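Local coordinates for pesticidal crystal protein Cry4Aa (Bacillus thuringiensis, PDB 2C9K) that kills mosquito larvae by binding to midgut epithelial cells and causing their colloid-osmotic lysis, as a pore-forming insecticidal toxin, at residues H512-I523 and L571-N582; Q490-L499 and Y560-F568. All coordinates share one frame; numbering follows the deposited sequence.

Contact 1: residues H512-I523 and L571-N582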
loop_
_atom_site.group_PDB
_atom_site.type_symbol
_atom_site.label_atom_id
_atom_site.label_comp_id
_atom_site.label_asym_id
_atom_site.label_seq_id
_atom_site.Cartn_x
_atom_site.Cartn_y
_atom_site.Cartn_z
ATOM N N HIS A 512 5.372 4.292 -23.238
ATOM C CA HIS A 512 4.141 4.967 -23.615
ATOM C C HIS A 512 3.105 3.976 -24.135
ATOM O O HIS A 512 3.442 2.843 -24.492
ATOM C CB HIS A 512 4.416 6.026 -24.685
ATOM C CG HIS A 512 3.307 7.017 -24.845
ATOM N ND1 HIS A 512 2.854 7.441 -26.077
ATOM C CD2 HIS A 512 2.551 7.664 -23.928
ATOM C CE1 HIS A 512 1.867 8.302 -25.911
ATOM N NE2 HIS A 512 1.664 8.455 -24.615
ATOM N N SER A 513 1.844 4.406 -24.165
ATOM C CA SER A 513 0.756 3.572 -24.669
ATOM C C SER A 513 0.883 3.432 -26.180
ATOM O O SER A 513 1.771 4.027 -26.796
ATOM C CB SER A 513 -0.588 4.201 -24.340
ATOM O OG SER A 513 -0.704 4.393 -22.948
ATOM N N ASN A 514 -0.005 2.648 -26.783
ATOM C CA ASN A 514 0.048 2.446 -28.225
ATOM C C ASN A 514 -0.695 3.549 -28.969
ATOM O O ASN A 514 -1.451 3.291 -29.905
ATOM C CB ASN A 514 -0.524 1.075 -28.576
ATOM C CG ASN A 514 -0.431 0.767 -30.047
ATOM O OD1 ASN A 514 0.572 1.060 -30.691
ATOM N ND2 ASN A 514 -1.479 0.160 -30.588
ATOM N N PHE A 515 -0.474 4.788 -28.534
ATOM C CA PHE A 515 -1.098 5.948 -29.162
ATOM C C PHE A 515 -0.143 7.134 -29.207
ATOM O O PHE A 515 1.021 7.027 -28.832
ATOM C CB PHE A 515 -2.375 6.355 -28.412
ATOM C CG PHE A 515 -3.369 5.252 -28.277
ATOM C CD1 PHE A 515 -3.241 4.305 -27.270
ATOM C CD2 PHE A 515 -4.420 5.135 -29.173
ATOM C CE1 PHE A 515 -4.148 3.252 -27.156
ATOM C CE2 PHE A 515 -5.333 4.085 -29.071
ATOM C CZ PHE A 515 -5.197 3.142 -28.062
ATOM N N GLN A 516 -0.650 8.263 -29.681
ATOM C CA GLN A 516 0.134 9.479 -29.763
ATOM C C GLN A 516 -0.476 10.509 -28.827
ATOM O O GLN A 516 -1.688 10.670 -28.799
ATOM C CB GLN A 516 0.123 10.006 -31.187
ATOM C CG GLN A 516 0.775 11.347 -31.335
ATOM C CD GLN A 516 1.556 11.433 -32.608
ATOM O OE1 GLN A 516 2.550 10.718 -32.785
ATOM N NE2 GLN A 516 1.116 12.300 -33.518
ATOM N N GLN A 517 0.355 11.206 -28.063
ATOM C CA GLN A 517 -0.155 12.201 -27.136
ATOM C C GLN A 517 0.853 13.257 -26.724
ATOM O O GLN A 517 2.073 13.056 -26.827
ATOM C CB GLN A 517 -0.664 11.522 -25.867
ATOM C CG GLN A 517 -2.156 11.341 -25.818
ATOM C CD GLN A 517 -2.911 12.640 -25.617
ATOM O OE1 GLN A 517 -2.584 13.669 -26.213
ATOM N NE2 GLN A 517 -3.943 12.590 -24.792
ATOM N N SER A 518 0.322 14.386 -26.261
ATOM C CA SER A 518 1.132 15.482 -25.758
ATOM C C SER A 518 0.776 15.566 -24.281
ATOM O O SER A 518 -0.340 15.231 -23.891
ATOM C CB SER A 518 0.792 16.795 -26.463
ATOM O OG SER A 518 1.613 16.979 -27.606
ATOM N N TYR A 519 1.720 15.993 -23.454
ATOM C CA TYR A 519 1.453 16.078 -22.029
ATOM C C TYR A 519 2.130 17.265 -21.388
ATOM O O TYR A 519 2.763 18.087 -22.043
ATOM C CB TYR A 519 1.985 14.836 -21.294
ATOM C CG TYR A 519 1.499 13.502 -21.781
ATOM C CD1 TYR A 519 1.983 12.949 -22.972
ATOM C CD2 TYR A 519 0.557 12.782 -21.048
ATOM C CE1 TYR A 519 1.535 11.703 -23.428
ATOM C CE2 TYR A 519 0.098 11.537 -21.490
ATOM C CZ TYR A 519 0.590 11.004 -22.681
ATOM O OH TYR A 519 0.124 9.788 -23.123
ATOM N N PHE A 520 1.962 17.325 -20.076
ATOM C CA PHE A 520 2.611 18.295 -19.220
ATOM C C PHE A 520 3.028 17.330 -18.123
ATOM O O PHE A 520 2.214 16.524 -17.677
ATOM C CB PHE A 520 1.628 19.346 -18.671
ATOM C CG PHE A 520 1.378 20.489 -19.618
ATOM C CD1 PHE A 520 0.080 20.901 -19.910
ATOM C CD2 PHE A 520 2.440 21.107 -20.277
ATOM C CE1 PHE A 520 -0.155 21.901 -20.848
ATOM C CE2 PHE A 520 2.211 22.114 -21.223
ATOM C CZ PHE A 520 0.911 22.505 -21.508
ATOM N N ILE A 521 4.291 17.329 -17.731
ATOM C CA ILE A 521 4.646 16.424 -16.660
ATOM C C ILE A 521 4.609 17.289 -15.386
ATOM O O ILE A 521 5.142 18.395 -15.356
ATOM C CB ILE A 521 6.029 15.673 -16.944
ATOM C CG1 ILE A 521 7.066 16.007 -15.885
ATOM C CG2 ILE A 521 6.521 15.959 -18.355
ATOM C CD1 ILE A 521 6.846 15.267 -14.618
ATOM N N ARG A 522 3.910 16.792 -14.366
ATOM C CA ARG A 522 3.721 17.495 -13.091
ATOM C C ARG A 522 4.331 16.700 -11.943
ATOM O O ARG A 522 4.276 15.479 -11.945
ATOM C CB ARG A 522 2.224 17.679 -12.852
ATOM C CG ARG A 522 1.864 18.448 -11.621
ATOM C CD ARG A 522 0.369 18.656 -11.559
ATOM N NE ARG A 522 -0.350 17.481 -11.072
ATOM C CZ ARG A 522 -1.678 17.391 -11.021
ATOM N NH1 ARG A 522 -2.426 18.401 -11.439
ATOM N NH2 ARG A 522 -2.264 16.305 -10.532
ATOM N N ILE A 523 4.894 17.387 -10.955
ATOM C CA ILE A 523 5.543 16.718 -9.828
ATOM C C ILE A 523 4.913 16.988 -8.454
ATOM O O ILE A 523 4.587 18.132 -8.128
ATOM C CB ILE A 523 7.042 17.120 -9.783
ATOM C CG1 ILE A 523 7.811 16.352 -10.848
ATOM C CG2 ILE A 523 7.640 16.850 -8.422
ATOM C CD1 ILE A 523 9.229 16.819 -10.961
ATOM N N LEU A 571 3.829 21.001 -8.589
ATOM C CA LEU A 571 4.440 21.922 -9.545
ATOM C C LEU A 571 4.443 21.228 -10.894
ATOM O O LEU A 571 4.572 20.005 -10.970
ATOM C CB LEU A 571 5.866 22.308 -9.143
ATOM C CG LEU A 571 5.920 23.547 -8.248
ATOM C CD1 LEU A 571 7.363 23.901 -7.912
ATOM C CD2 LEU A 571 5.228 24.696 -8.968
ATOM N N GLU A 572 4.300 22.018 -11.953
ATOM C CA GLU A 572 4.236 21.497 -13.310
ATOM C C GLU A 572 5.230 22.218 -14.208
ATOM O O GLU A 572 5.390 23.433 -14.115
ATOM C CB GLU A 572 2.820 21.712 -13.833
ATOM C CG GLU A 572 2.480 21.023 -15.120
ATOM C CD GLU A 572 1.028 21.244 -15.502
ATOM O OE1 GLU A 572 0.136 20.964 -14.666
ATOM O OE2 GLU A 572 0.776 21.698 -16.639
ATOM N N PHE A 573 5.908 21.474 -15.073
ATOM C CA PHE A 573 6.859 22.089 -15.982
ATOM C C PHE A 573 6.071 22.803 -17.073
ATOM O O PHE A 573 4.978 22.374 -17.437
ATOM C CB PHE A 573 7.761 21.037 -16.608
ATOM C CG PHE A 573 8.620 20.311 -15.625
ATOM C CD1 PHE A 573 8.231 19.081 -15.120
ATOM C CD2 PHE A 573 9.840 20.842 -15.229
ATOM C CE1 PHE A 573 9.045 18.384 -14.236
ATOM C CE2 PHE A 573 10.664 20.157 -14.345
ATOM C CZ PHE A 573 10.268 18.923 -13.847
ATOM N N SER A 574 6.632 23.885 -17.601
ATOM C CA SER A 574 5.964 24.662 -18.631
ATOM C C SER A 574 5.898 23.979 -19.993
ATOM O O SER A 574 4.813 23.664 -20.480
ATOM C CB SER A 574 6.635 26.027 -18.763
ATOM O OG SER A 574 8.026 25.895 -18.974
ATOM N N ASN A 575 7.048 23.751 -20.612
ATOM C CA ASN A 575 7.078 23.108 -21.922
ATOM C C ASN A 575 6.394 21.740 -21.934
ATOM O O ASN A 575 6.439 20.995 -20.957
ATOM C CB ASN A 575 8.525 22.977 -22.413
ATOM C CG ASN A 575 9.441 22.365 -21.373
ATOM O OD1 ASN A 575 9.515 22.835 -20.235
ATOM N ND2 ASN A 575 10.155 21.317 -21.760
ATOM N N GLU A 576 5.753 21.418 -23.052
ATOM C CA GLU A 576 5.063 20.144 -23.188
ATOM C C GLU A 576 5.879 19.114 -23.960
ATOM O O GLU A 576 6.814 19.444 -24.688
ATOM C CB GLU A 576 3.707 20.336 -23.869
ATOM C CG GLU A 576 3.757 21.025 -25.220
ATOM C CD GLU A 576 2.394 21.071 -25.888
ATOM O OE1 GLU A 576 1.967 20.030 -26.443
ATOM O OE2 GLU A 576 1.741 22.140 -25.844
ATOM N N VAL A 577 5.504 17.855 -23.794
ATOM C CA VAL A 577 6.188 16.762 -24.451
ATOM C C VAL A 577 5.185 15.912 -25.247
ATOM O O VAL A 577 3.987 15.885 -24.951
ATOM C CB VAL A 577 6.893 15.891 -23.402
ATOM C CG1 VAL A 577 7.552 16.780 -22.363
ATOM C CG2 VAL A 577 5.894 14.960 -22.735
ATOM N N LYS A 578 5.682 15.234 -26.270
ATOM C CA LYS A 578 4.845 14.381 -27.090
ATOM C C LYS A 578 5.551 13.043 -27.250
ATOM O O LYS A 578 6.738 12.989 -27.581
ATOM C CB LYS A 578 4.581 15.018 -28.459
ATOM C CG LYS A 578 5.820 15.346 -29.294
ATOM C CD LYS A 578 6.615 16.537 -28.723
ATOM C CE LYS A 578 7.758 16.101 -27.805
ATOM N NZ LYS A 578 8.324 17.248 -27.041
ATOM N N PHE A 579 4.813 11.966 -26.997
ATOM C CA PHE A 579 5.356 10.623 -27.102
ATOM C C PHE A 579 4.659 9.848 -28.219
ATOM O O PHE A 579 3.457 9.992 -28.433
ATOM C CB PHE A 579 5.173 9.891 -25.773
ATOM C CG PHE A 579 5.789 10.595 -24.597
ATOM C CD1 PHE A 579 5.011 10.957 -23.502
ATOM C CD2 PHE A 579 7.155 10.855 -24.556
ATOM C CE1 PHE A 579 5.585 11.562 -22.387
ATOM C CE2 PHE A 579 7.734 11.458 -23.440
ATOM C CZ PHE A 579 6.947 11.810 -22.357
ATOM N N ALA A 580 5.424 9.034 -28.937
ATOM C CA ALA A 580 4.868 8.234 -30.013
ATOM C C ALA A 580 4.400 6.926 -29.395
ATOM O O ALA A 580 4.718 6.628 -28.251
ATOM C CB ALA A 580 5.921 7.974 -31.079
ATOM N N PRO A 581 3.633 6.128 -30.148
ATOM C CA PRO A 581 3.122 4.846 -29.661
ATOM C C PRO A 581 4.200 3.886 -29.199
ATOM O O PRO A 581 5.170 3.649 -29.909
ATOM C CB PRO A 581 2.359 4.305 -30.864
ATOM C CG PRO A 581 1.866 5.558 -31.530
ATOM C CD PRO A 581 3.096 6.421 -31.488
ATOM N N ASN A 582 4.022 3.341 -28.002
ATOM C CA ASN A 582 4.961 2.377 -27.435
ATOM C C ASN A 582 6.398 2.868 -27.355
ATOM O O ASN A 582 7.325 2.065 -27.363
ATOM C CB ASN A 582 4.925 1.095 -28.259
ATOM C CG ASN A 582 3.581 0.869 -28.884
ATOM O OD1 ASN A 582 2.567 0.842 -28.195
ATOM N ND2 ASN A 582 3.558 0.719 -30.199
HETATM O O HOH W 1 5.449 19.789 -18.465
HETATM O O HOH W 2 -1.883 21.549 -12.095
#
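The imidazole of His512 carries Phe579 CB over one face, a CH-pi contact 3.5 Å from the ring centroid, and the Phe579 ring turns an edge toward the imidazole face with the planes 55° apart. At the imidazole's own edge, ND1 donates in the ring plane to Ala580 O at 3.0 Å, although it stands above the plane of that carbonyl. NE2 is hydrogen-bonded to Tyr519 OH, which also meets Tyr467 O. With both nitrogens held, the rotation of the ring is fixed. Tyr519 completes the aromatic cluster by bringing CE1 to within 3.6 Å of Phe579 CD1, at the edge of the phenylalanine.

These residues belong to the C-terminal beta-sandwich of the three-domain delta endotoxin fold. Strand 517-523 pairs antiparallel with 577-579 and again with 571-572, and the register shifts by two between Tyr519 and Arg522. A water enters this break, accepting from Ile521 N and lying 2.8 Å from Phe573 O. Phe573 packs its CD1 3.4 Å from Ile521 CG1 and its CE1 against Ile523 CD1, where Ile537 and Leu539 of strand 536-541 join them. On the opposite face of the sheet, Arg522 is salt-bridged to Glu606, and a water accepts from its NH1 and bonds weakly to Glu572 OE1. Farther along, the amides of Asn582 and Asn514 run alongside one another, their planes 19° apart, ND2 of Asn582 donating to OD1 of Asn514 at 3.0 Å.

Contact 2: residues Q490-L499 and Y560-F568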
loop_
_atom_site.group_PDB
_atom_site.type_symbol
_atom_site.label_atom_id
_atom_site.label_comp_id
_atom_site.label_asym_id
_atom_site.label_seq_id
_atom_site.Cartn_x
_atom_site.Cartn_y
_atom_site.Cartn_z
ATOM N N GLN A 490 11.821 6.641 4.008
ATOM C CA GLN A 490 10.546 6.103 4.448
ATOM C C GLN A 490 9.422 7.111 4.193
ATOM O O GLN A 490 9.572 8.302 4.473
ATOM C CB GLN A 490 10.650 5.812 5.941
ATOM C CG GLN A 490 9.347 5.696 6.655
ATOM C CD GLN A 490 8.840 4.292 6.653
ATOM O OE1 GLN A 490 8.558 3.720 5.599
ATOM N NE2 GLN A 490 8.726 3.707 7.843
ATOM N N GLY A 491 8.301 6.636 3.658
ATOM C CA GLY A 491 7.177 7.520 3.400
ATOM C C GLY A 491 6.560 7.954 4.714
ATOM O O GLY A 491 6.757 7.291 5.732
ATOM N N PRO A 492 5.814 9.068 4.732
ATOM C CA PRO A 492 5.179 9.568 5.957
ATOM C C PRO A 492 3.967 8.752 6.416
ATOM O O PRO A 492 3.509 8.867 7.557
ATOM C CB PRO A 492 4.820 11.004 5.591
ATOM C CG PRO A 492 4.513 10.901 4.143
ATOM C CD PRO A 492 5.624 10.017 3.624
ATOM N N GLY A 493 3.443 7.928 5.522
ATOM C CA GLY A 493 2.312 7.109 5.897
ATOM C C GLY A 493 1.115 7.269 4.999
ATOM O O GLY A 493 0.287 6.366 4.908
ATOM N N HIS A 494 1.029 8.402 4.311
ATOM C CA HIS A 494 -0.115 8.654 3.447
ATOM C C HIS A 494 0.170 8.759 1.947
ATOM O O HIS A 494 -0.726 9.085 1.169
ATOM C CB HIS A 494 -0.821 9.921 3.933
ATOM C CG HIS A 494 0.092 11.097 4.089
ATOM N ND1 HIS A 494 0.409 11.938 3.043
ATOM C CD2 HIS A 494 0.781 11.552 5.160
ATOM C CE1 HIS A 494 1.252 12.861 3.465
ATOM N NE2 HIS A 494 1.495 12.650 4.746
ATOM N N THR A 495 1.400 8.483 1.528
ATOM C CA THR A 495 1.720 8.568 0.109
ATOM C C THR A 495 1.640 7.208 -0.579
ATOM O O THR A 495 1.779 7.109 -1.799
ATOM C CB THR A 495 3.122 9.161 -0.118
ATOM O OG1 THR A 495 4.092 8.380 0.588
ATOM C CG2 THR A 495 3.173 10.605 0.360
ATOM N N GLY A 496 1.410 6.160 0.201
ATOM C CA GLY A 496 1.311 4.834 -0.375
ATOM C C GLY A 496 2.641 4.126 -0.536
ATOM O O GLY A 496 2.682 2.972 -0.974
ATOM N N GLY A 497 3.727 4.807 -0.183
ATOM C CA GLY A 497 5.045 4.213 -0.302
ATOM C C GLY A 497 6.141 5.206 0.010
ATOM O O GLY A 497 5.861 6.313 0.454
ATOM N N ASP A 498 7.389 4.829 -0.239
ATOM C CA ASP A 498 8.520 5.704 0.048
ATOM C C ASP A 498 8.738 6.836 -0.952
ATOM O O ASP A 498 8.094 6.883 -2.010
ATOM C CB ASP A 498 9.789 4.866 0.165
ATOM C CG ASP A 498 9.641 3.744 1.174
ATOM O OD1 ASP A 498 9.013 3.981 2.228
ATOM O OD2 ASP A 498 10.152 2.632 0.921
ATOM N N LEU A 499 9.658 7.739 -0.609
ATOM C CA LEU A 499 9.980 8.894 -1.443
ATOM C C LEU A 499 11.480 9.002 -1.719
ATOM O O LEU A 499 12.298 8.417 -1.010
ATOM C CB LEU A 499 9.544 10.184 -0.750
ATOM C CG LEU A 499 8.252 10.230 0.059
ATOM C CD1 LEU A 499 8.275 11.462 0.949
ATOM C CD2 LEU A 499 7.050 10.245 -0.866
ATOM N N TYR A 560 11.097 14.595 8.158
ATOM C CA TYR A 560 10.388 14.224 6.948
ATOM C C TYR A 560 9.485 13.040 7.192
ATOM O O TYR A 560 8.510 12.843 6.470
ATOM C CB TYR A 560 11.385 13.866 5.855
ATOM C CG TYR A 560 12.572 14.785 5.810
ATOM C CD1 TYR A 560 13.859 14.296 5.999
ATOM C CD2 TYR A 560 12.404 16.152 5.606
ATOM C CE1 TYR A 560 14.951 15.148 5.989
ATOM C CE2 TYR A 560 13.489 17.016 5.595
ATOM C CZ TYR A 560 14.760 16.508 5.787
ATOM O OH TYR A 560 15.835 17.363 5.774
ATOM N N THR A 561 9.819 12.248 8.205
ATOM C CA THR A 561 9.031 11.062 8.524
ATOM C C THR A 561 7.590 11.374 8.849
ATOM O O THR A 561 6.702 10.593 8.512
ATOM C CB THR A 561 9.604 10.283 9.713
ATOM O OG1 THR A 561 10.457 11.142 10.485
ATOM C CG2 THR A 561 10.358 9.059 9.226
ATOM N N ASN A 562 7.347 12.503 9.506
ATOM C CA ASN A 562 5.983 12.848 9.847
ATOM C C ASN A 562 5.439 14.072 9.122
ATOM O O ASN A 562 4.756 14.906 9.715
ATOM C CB ASN A 562 5.821 12.992 11.370
ATOM C CG ASN A 562 7.060 13.559 12.050
ATOM O OD1 ASN A 562 7.552 14.641 11.692
ATOM N ND2 ASN A 562 7.567 12.832 13.049
ATOM N N LEU A 563 5.734 14.166 7.828
ATOM C CA LEU A 563 5.231 15.267 7.016
ATOM C C LEU A 563 3.710 15.148 6.936
ATOM O O LEU A 563 3.159 14.042 6.900
ATOM C CB LEU A 563 5.811 15.220 5.600
ATOM C CG LEU A 563 7.294 15.542 5.404
ATOM C CD1 LEU A 563 7.611 15.592 3.912
ATOM C CD2 LEU A 563 7.623 16.876 6.053
ATOM N N LYS A 564 3.029 16.286 6.916
ATOM C CA LYS A 564 1.582 16.273 6.847
ATOM C C LYS A 564 1.132 16.346 5.407
ATOM O O LYS A 564 1.934 16.561 4.503
ATOM C CB LYS A 564 0.997 17.441 7.638
ATOM C CG LYS A 564 1.457 17.486 9.080
ATOM C CD LYS A 564 1.234 16.162 9.766
ATOM C CE LYS A 564 1.921 16.128 11.117
ATOM N NZ LYS A 564 1.918 14.753 11.693
ATOM N N TYR A 565 -0.163 16.155 5.202
ATOM C CA TYR A 565 -0.747 16.187 3.874
ATOM C C TYR A 565 -0.488 17.525 3.198
ATOM O O TYR A 565 -0.141 17.575 2.023
ATOM C CB TYR A 565 -2.252 15.939 3.970
ATOM C CG TYR A 565 -2.978 16.102 2.664
ATOM C CD1 TYR A 565 -3.023 15.071 1.727
ATOM C CD2 TYR A 565 -3.605 17.303 2.353
ATOM C CE1 TYR A 565 -3.678 15.238 0.514
ATOM C CE2 TYR A 565 -4.257 17.478 1.146
ATOM C CZ TYR A 565 -4.290 16.450 0.237
ATOM O OH TYR A 565 -4.926 16.662 -0.955
ATOM N N LYS A 566 -0.659 18.610 3.939
ATOM C CA LYS A 566 -0.447 19.944 3.394
ATOM C C LYS A 566 1.011 20.193 3.010
ATOM O O LYS A 566 1.311 21.119 2.260
ATOM C CB LYS A 566 -0.923 20.985 4.413
ATOM C CG LYS A 566 -0.624 22.427 4.054
ATOM C CD LYS A 566 0.741 22.852 4.574
ATOM C CE LYS A 566 0.761 22.873 6.095
ATOM N NZ LYS A 566 -0.258 23.824 6.633
ATOM N N ASP A 567 1.909 19.348 3.514
ATOM C CA ASP A 567 3.340 19.478 3.247
ATOM C C ASP A 567 3.742 19.122 1.829
ATOM O O ASP A 567 4.809 19.525 1.374
ATOM C CB ASP A 567 4.144 18.634 4.240
ATOM C CG ASP A 567 4.031 19.146 5.669
ATOM O OD1 ASP A 567 4.453 18.428 6.600
ATOM O OD2 ASP A 567 3.523 20.276 5.858
ATOM N N PHE A 568 2.907 18.359 1.131
ATOM C CA PHE A 568 3.206 18.003 -0.250
ATOM C C PHE A 568 2.405 18.900 -1.176
ATOM O O PHE A 568 1.214 19.121 -0.959
ATOM C CB PHE A 568 2.874 16.536 -0.527
ATOM C CG PHE A 568 3.799 15.568 0.165
ATOM C CD1 PHE A 568 3.586 15.203 1.490
ATOM C CD2 PHE A 568 4.911 15.059 -0.499
ATOM C CE1 PHE A 568 4.461 14.351 2.143
ATOM C CE2 PHE A 568 5.797 14.207 0.144
ATOM C CZ PHE A 568 5.571 13.852 1.472
#
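His494 and Phe568 meet obliquely, their planes 83° apart, and each ring, turned this way, meets different neighbours. The imidazole points its edge at the other segment: NE2 donates to Leu563 O at 3.1 Å, with an N-H...O angle of 165° and the oxygen almost exactly in the ring plane, though the donor lies above the plane of the peptide carbonyl. A chi1 of 52° sets CG between the backbone N and the carbonyl carbon, and from there the ring stands beside Pro492, whose CG lies over one of its faces. His494 CE1 approaches Phe568 CE1 at 3.8 Å.

Phe568 comes from the opposite direction to Pro492 and Leu499. Its far end is met at the edge by Leu499 CD1, 3.6 Å from CZ, while Thr495 CG2 sits over one face and Pro492 CG approaches CE1 at 4.0 Å. Pro492 also sends its CA-H to Thr561 O (CA to O 3.1 Å), within the type I turn 560-563.

Each loop is braced internally. Thr495 OG1 donates to Gly497 O, and Gly491 N to Asp498 OD1; in the other segment, Lys564 N donates to Asp567 OD1 beside the short 3-10 segment 565-567. Helix 183-208 of the N-terminal domain lies against this site, its Thr194 and Val198 touching His494 and its Asn195 receiving Tyr565 N, so the contact sits where the C-terminal domain faces the helical one.

The contact thus combines apolar packing round Phe568 with one directional bond between the segments, which requires a proton on NE2 of His494 and is compatible with a neutral imidazole as well as a charged one.

Overall arrangement
Followed from the N terminus, the chain runs through 490-499, 512-523, 560-568 and 571-582, so the segments alternate and the two contacts cross. Contact 2 closes a loop of 60 intervening residues that takes in strand 517-527, and contact 1 then closes one of 47 that includes the second half of contact 2. Only a few residues separate 560-568 from 571-582, yet the contact centres lie about 26 Å apart. Contact 1 joins strands at the far side of the C-terminal sandwich, whereas contact 2 ties together two loops nearer the middle of the molecule, beside the helical domain. Strand 517-527 and strand 569-572 lead from one region to the other.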